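Local atomic coordinates of neurotoxin (Clostridium botulinum, PDB entry 2QN0), a protein that is the zinc-dependent light chain protease of botulinum neurotoxin type C1, which probably cleaves SNARE proteins of nerve cells and so blocks transmitter release. Residues Asp23-Lys35 and Ile46-Leu58. Numbering follows the deposited sequence.
Sequences DTHLNTLANEPEK and IPDRFSRNSNPNL
L26 puts CD2 over the centre of one face of the R52 guanidinium, 3.9 Å above its plane. The same arginine, bent at chi2 and chi3, folds back so that NH1 donates to L26 O (2.7 Å). That bond is tilted out of the guanidinium plane and is not straight (141°). The amide of N27 passes alongside the F50 ring, the two planes 46° apart. CG of N27 lies 3.6 Å from CD1 of F50.

N27 links both segments by its amide. With CG anti to the backbone N (chi1 -167°), ND2 donates to R49 O (3.0 Å), on a lone pair in the carbonyl plane, and also to OE2 of E34. N27 OD1 accepts from S51 N and L29 N, which come from opposite faces of the amide. These bonds should fix its rotation. E34 OE2 and D48 OD2 are 2.7 Å apart, so one acid probably holds a proton; D48 OD1 also pairs with K83.

T28 N donates to S51 O, and T28 OG1 to N53 O (2.7 Å). CD2 of L29 packs 3.6 Å from CG of P56.

The OD1 bond to L29 N makes an Asx turn, overlapping a type I beta turn from N27 to A30. This turn, in the connection between antiparallel strands 19-23 and 34-38, is pinned to the loop after strand 43-46 in the zinc protease fold.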
loop_
_atom_site.group_PDB
_atom_site.type_symbol
_atom_site.label_atom_id
_atom_site.label_comp_id
_atom_site.label_asym_id
_atom_site.label_seq_id
_atom_site.Cartn_x
_atom_site.Cartn_y
_atom_site.Cartn_z
ATOM N N ASP A 23 1.451 -19.597 -1.353
ATOM C CA ASP A 23 0.307 -19.785 -2.236
ATOM C C ASP A 23 -0.773 -18.935 -1.579
ATOM O O ASP A 23 -1.316 -19.314 -0.543
ATOM C CB ASP A 23 -0.151 -21.241 -2.268
ATOM C CG ASP A 23 -1.243 -21.479 -3.295
ATOM O OD1 ASP A 23 -2.029 -20.541 -3.554
ATOM O OD2 ASP A 23 -1.324 -22.601 -3.836
ATOM N N THR A 24 -1.069 -17.784 -2.169
ATOM C CA THR A 24 -2.069 -16.876 -1.611
ATOM C C THR A 24 -3.493 -17.238 -2.005
ATOM O O THR A 24 -4.449 -16.739 -1.410
ATOM C CB THR A 24 -1.820 -15.436 -2.079
ATOM O OG1 THR A 24 -2.008 -15.366 -3.497
ATOM C CG2 THR A 24 -0.404 -15.001 -1.745
ATOM N N HIS A 25 -3.630 -18.097 -3.012
ATOM C CA HIS A 25 -4.940 -18.506 -3.507
ATOM C C HIS A 25 -5.690 -17.298 -4.053
ATOM O O HIS A 25 -6.920 -17.272 -4.055
ATOM C CB HIS A 25 -5.758 -19.157 -2.388
ATOM C CG HIS A 25 -5.158 -20.421 -1.861
ATOM N ND1 HIS A 25 -4.984 -21.543 -2.641
ATOM C CD2 HIS A 25 -4.666 -20.733 -0.639
ATOM C CE1 HIS A 25 -4.410 -22.491 -1.924
ATOM N NE2 HIS A 25 -4.206 -22.026 -0.705
ATOM N N LEU A 26 -4.946 -16.300 -4.523
ATOM C CA LEU A 26 -5.555 -15.088 -5.061
ATOM C C LEU A 26 -4.981 -14.624 -6.396
ATOM O O LEU A 26 -5.634 -13.876 -7.122
ATOM C CB LEU A 26 -5.433 -13.947 -4.048
ATOM C CG LEU A 26 -6.282 -14.063 -2.778
ATOM C CD1 LEU A 26 -5.825 -13.037 -1.759
ATOM C CD2 LEU A 26 -7.755 -13.862 -3.125
ATOM N N ASN A 27 -3.769 -15.062 -6.726
ATOM C CA ASN A 27 -3.140 -14.638 -7.977
ATOM C C ASN A 27 -3.508 -15.561 -9.136
ATOM O O ASN A 27 -2.968 -16.663 -9.259
ATOM C CB ASN A 27 -1.616 -14.594 -7.812
ATOM C CG ASN A 27 -0.929 -13.861 -8.948
ATOM O OD1 ASN A 27 -1.564 -13.477 -9.931
ATOM N ND2 ASN A 27 0.384 -13.668 -8.821
ATOM N N THR A 28 -4.420 -15.105 -9.991
ATOM C CA THR A 28 -4.861 -15.911 -11.129
ATOM C C THR A 28 -3.756 -16.142 -12.155
ATOM O O THR A 28 -3.898 -16.968 -13.055
ATOM C CB THR A 28 -6.070 -15.265 -11.843
ATOM O OG1 THR A 28 -5.685 -14.003 -12.400
ATOM C CG2 THR A 28 -7.213 -15.057 -10.864
ATOM N N LEU A 29 -2.656 -15.410 -12.023
ATOM C CA LEU A 29 -1.527 -15.558 -12.936
ATOM C C LEU A 29 -0.571 -16.650 -12.461
ATOM O O LEU A 29 0.271 -17.125 -13.226
ATOM C CB LEU A 29 -0.758 -14.239 -13.045
ATOM C CG LEU A 29 -1.377 -13.104 -13.864
ATOM C CD1 LEU A 29 -0.641 -11.804 -13.582
ATOM C CD2 LEU A 29 -1.303 -13.444 -15.344
ATOM N N ALA A 30 -0.703 -17.050 -11.202
ATOM C CA ALA A 30 0.183 -18.063 -10.633
ATOM C C ALA A 30 -0.390 -19.473 -10.669
ATOM O O ALA A 30 -1.496 -19.718 -10.187
ATOM C CB ALA A 30 0.544 -17.686 -9.202
ATOM N N ASN A 31 0.376 -20.399 -11.240
ATOM C CA ASN A 31 -0.046 -21.791 -11.332
ATOM C C ASN A 31 0.695 -22.642 -10.305
ATOM O O ASN A 31 0.348 -23.801 -10.079
ATOM C CB ASN A 31 0.206 -22.333 -12.741
ATOM C CG ASN A 31 -0.566 -21.573 -13.804
ATOM O OD1 ASN A 31 -0.307 -20.396 -14.056
ATOM N ND2 ASN A 31 -1.529 -22.243 -14.427
ATOM N N GLU A 32 1.724 -22.061 -9.695
ATOM C CA GLU A 32 2.504 -22.748 -8.670
ATOM C C GLU A 32 2.881 -21.741 -7.582
ATOM O O GLU A 32 2.716 -20.536 -7.765
ATOM C CB GLU A 32 3.767 -23.375 -9.277
ATOM C CG GLU A 32 4.723 -22.398 -9.936
ATOM C CD GLU A 32 6.004 -23.073 -10.401
ATOM O OE1 GLU A 32 5.916 -24.074 -11.143
ATOM O OE2 GLU A 32 7.098 -22.601 -10.029
ATOM N N PRO A 33 3.371 -22.224 -6.429
ATOM C CA PRO A 33 3.756 -21.322 -5.338
ATOM C C PRO A 33 4.690 -20.209 -5.806
ATOM O O PRO A 33 5.502 -20.409 -6.711
ATOM C CB PRO A 33 4.420 -22.263 -4.340
ATOM C CG PRO A 33 3.605 -23.512 -4.502
ATOM C CD PRO A 33 3.502 -23.631 -6.011
ATOM N N GLU A 34 4.569 -19.040 -5.184
ATOM C CA GLU A 34 5.388 -17.886 -5.538
ATOM C C GLU A 34 6.426 -17.586 -4.469
ATOM O O GLU A 34 6.115 -17.574 -3.278
ATOM C CB GLU A 34 4.497 -16.655 -5.735
ATOM C CG GLU A 34 3.498 -16.787 -6.867
ATOM C CD GLU A 34 2.551 -15.599 -6.940
ATOM O OE1 GLU A 34 1.520 -15.606 -6.235
ATOM O OE2 GLU A 34 2.850 -14.655 -7.692
ATOM N N LYS A 35 7.662 -17.334 -4.892
ATOM C CA LYS A 35 8.732 -17.033 -3.950
ATOM C C LYS A 35 8.468 -15.668 -3.312
ATOM O O LYS A 35 8.206 -14.691 -4.012
ATOM C CB LYS A 35 10.088 -17.037 -4.663
ATOM C CG LYS A 35 11.281 -17.079 -3.715
ATOM C CD LYS A 35 12.569 -17.375 -4.471
ATOM C CE LYS A 35 13.752 -17.497 -3.522
ATOM N NZ LYS A 35 14.997 -17.855 -4.260
ATOM N N ILE A 46 6.283 -10.192 -2.964
ATOM C CA ILE A 46 6.295 -11.268 -3.955
ATOM C C ILE A 46 6.469 -10.489 -5.255
ATOM O O ILE A 46 5.521 -9.878 -5.753
ATOM C CB ILE A 46 4.968 -12.045 -3.988
ATOM C CG1 ILE A 46 4.713 -12.699 -2.626
ATOM C CG2 ILE A 46 5.024 -13.117 -5.078
ATOM C CD1 ILE A 46 3.390 -13.446 -2.540
ATOM N N PRO A 47 7.694 -10.484 -5.808
ATOM C CA PRO A 47 8.053 -9.777 -7.045
ATOM C C PRO A 47 7.465 -10.338 -8.338
ATOM O O PRO A 47 8.180 -10.471 -9.331
ATOM C CB PRO A 47 9.589 -9.844 -7.058
ATOM C CG PRO A 47 9.976 -10.315 -5.677
ATOM C CD PRO A 47 8.854 -11.223 -5.289
ATOM N N ASP A 48 6.174 -10.655 -8.331
ATOM C CA ASP A 48 5.508 -11.205 -9.514
ATOM C C ASP A 48 4.347 -10.321 -9.960
ATOM O O ASP A 48 3.838 -9.511 -9.183
ATOM C CB ASP A 48 4.905 -12.584 -9.223
ATOM C CG ASP A 48 5.920 -13.603 -8.765
ATOM O OD1 ASP A 48 7.139 -13.354 -8.876
ATOM O OD2 ASP A 48 5.475 -14.674 -8.299
ATOM N N ARG A 49 3.919 -10.487 -11.209
ATOM C CA ARG A 49 2.765 -9.745 -11.704
ATOM C C ARG A 49 1.589 -10.390 -10.966
ATOM O O ARG A 49 1.639 -11.577 -10.632
ATOM C CB ARG A 49 2.615 -9.907 -13.224
ATOM C CG ARG A 49 3.730 -9.245 -14.029
ATOM C CD ARG A 49 3.764 -7.729 -13.809
ATOM N NE ARG A 49 2.632 -7.047 -14.441
ATOM C CZ ARG A 49 2.554 -6.776 -15.742
ATOM N NH1 ARG A 49 3.545 -7.123 -16.555
ATOM N NH2 ARG A 49 1.486 -6.154 -16.232
ATOM N N PHE A 50 0.538 -9.614 -10.717
ATOM C CA PHE A 50 -0.621 -10.092 -9.965
ATOM C C PHE A 50 -1.934 -9.795 -10.687
ATOM O O PHE A 50 -2.086 -8.742 -11.299
ATOM C CB PHE A 50 -0.627 -9.404 -8.588
ATOM C CG PHE A 50 -1.740 -9.846 -7.667
ATOM C CD1 PHE A 50 -1.630 -11.022 -6.930
ATOM C CD2 PHE A 50 -2.878 -9.060 -7.507
ATOM C CE1 PHE A 50 -2.636 -11.408 -6.041
ATOM C CE2 PHE A 50 -3.892 -9.438 -6.618
ATOM C CZ PHE A 50 -3.769 -10.615 -5.884
ATOM N N SER A 51 -2.880 -10.722 -10.614
ATOM C CA SER A 51 -4.176 -10.510 -11.245
ATOM C C SER A 51 -5.294 -11.197 -10.482
ATOM O O SER A 51 -5.075 -12.203 -9.803
ATOM C CB SER A 51 -4.173 -11.008 -12.691
ATOM O OG SER A 51 -5.445 -10.803 -13.289
ATOM N N ARG A 52 -6.493 -10.633 -10.590
ATOM C CA ARG A 52 -7.672 -11.181 -9.937
ATOM C C ARG A 52 -8.691 -11.607 -10.989
ATOM O O ARG A 52 -9.758 -12.123 -10.658
ATOM C CB ARG A 52 -8.295 -10.135 -9.006
ATOM C CG ARG A 52 -7.452 -9.829 -7.772
ATOM C CD ARG A 52 -7.356 -11.061 -6.888
ATOM N NE ARG A 52 -8.682 -11.500 -6.470
ATOM C CZ ARG A 52 -9.139 -12.739 -6.609
ATOM N NH1 ARG A 52 -8.376 -13.677 -7.156
ATOM N NH2 ARG A 52 -10.367 -13.038 -6.210
ATOM N N ASN A 53 -8.353 -11.397 -12.257
ATOM C CA ASN A 53 -9.247 -11.762 -13.354
ATOM C C ASN A 53 -9.031 -13.196 -13.827
ATOM O O ASN A 53 -7.894 -13.647 -13.975
ATOM C CB ASN A 53 -9.048 -10.816 -14.542
ATOM C CG ASN A 53 -9.413 -9.384 -14.218
ATOM O OD1 ASN A 53 -10.521 -9.101 -13.760
ATOM N ND2 ASN A 53 -8.483 -8.468 -14.462
ATOM N N SER A 54 -10.124 -13.913 -14.067
ATOM C CA SER A 54 -10.030 -15.285 -14.552
ATOM C C SER A 54 -9.463 -15.220 -15.970
ATOM O O SER A 54 -9.710 -14.254 -16.692
ATOM C CB SER A 54 -11.413 -15.940 -14.562
ATOM O OG SER A 54 -12.326 -15.188 -15.342
ATOM N N ASN A 55 -8.700 -16.236 -16.363
ATOM C CA ASN A 55 -8.095 -16.255 -17.694
ATOM C C ASN A 55 -7.419 -14.906 -17.936
ATOM O O ASN A 55 -7.697 -14.229 -18.928
ATOM C CB ASN A 55 -9.165 -16.485 -18.765
ATOM C CG ASN A 55 -10.001 -17.720 -18.500
ATOM O OD1 ASN A 55 -9.481 -18.833 -18.422
ATOM N ND2 ASN A 55 -11.307 -17.529 -18.361
ATOM N N PRO A 56 -6.514 -14.501 -17.032
ATOM C CA PRO A 56 -5.811 -13.222 -17.157
ATOM C C PRO A 56 -4.963 -13.050 -18.416
ATOM O O PRO A 56 -4.428 -14.014 -18.968
ATOM C CB PRO A 56 -4.972 -13.170 -15.883
ATOM C CG PRO A 56 -4.643 -14.607 -15.654
ATOM C CD PRO A 56 -5.977 -15.280 -15.900
ATOM N N ASN A 57 -4.852 -11.802 -18.853
ATOM C CA ASN A 57 -4.073 -11.443 -20.030
ATOM C C ASN A 57 -3.409 -10.102 -19.726
ATOM O O ASN A 57 -4.088 -9.138 -19.373
ATOM C CB ASN A 57 -4.993 -11.307 -21.247
ATOM C CG ASN A 57 -4.227 -11.138 -22.542
ATOM O OD1 ASN A 57 -3.347 -10.285 -22.649
ATOM N ND2 ASN A 57 -4.563 -11.949 -23.539
ATOM N N LEU A 58 -2.088 -10.041 -19.858
ATOM C CA LEU A 58 -1.355 -8.811 -19.573
ATOM C C LEU A 58 -1.097 -7.950 -20.808
ATOM O O LEU A 58 -0.354 -6.971 -20.744
ATOM C CB LEU A 58 -0.026 -9.143 -18.886
ATOM C CG LEU A 58 -0.139 -9.951 -17.588
ATOM C CD1 LEU A 58 1.254 -10.226 -17.026
ATOM C CD2 LEU A 58 -0.982 -9.186 -16.576
HETATM O O HOH W 1 8.470 -14.880 -6.961
#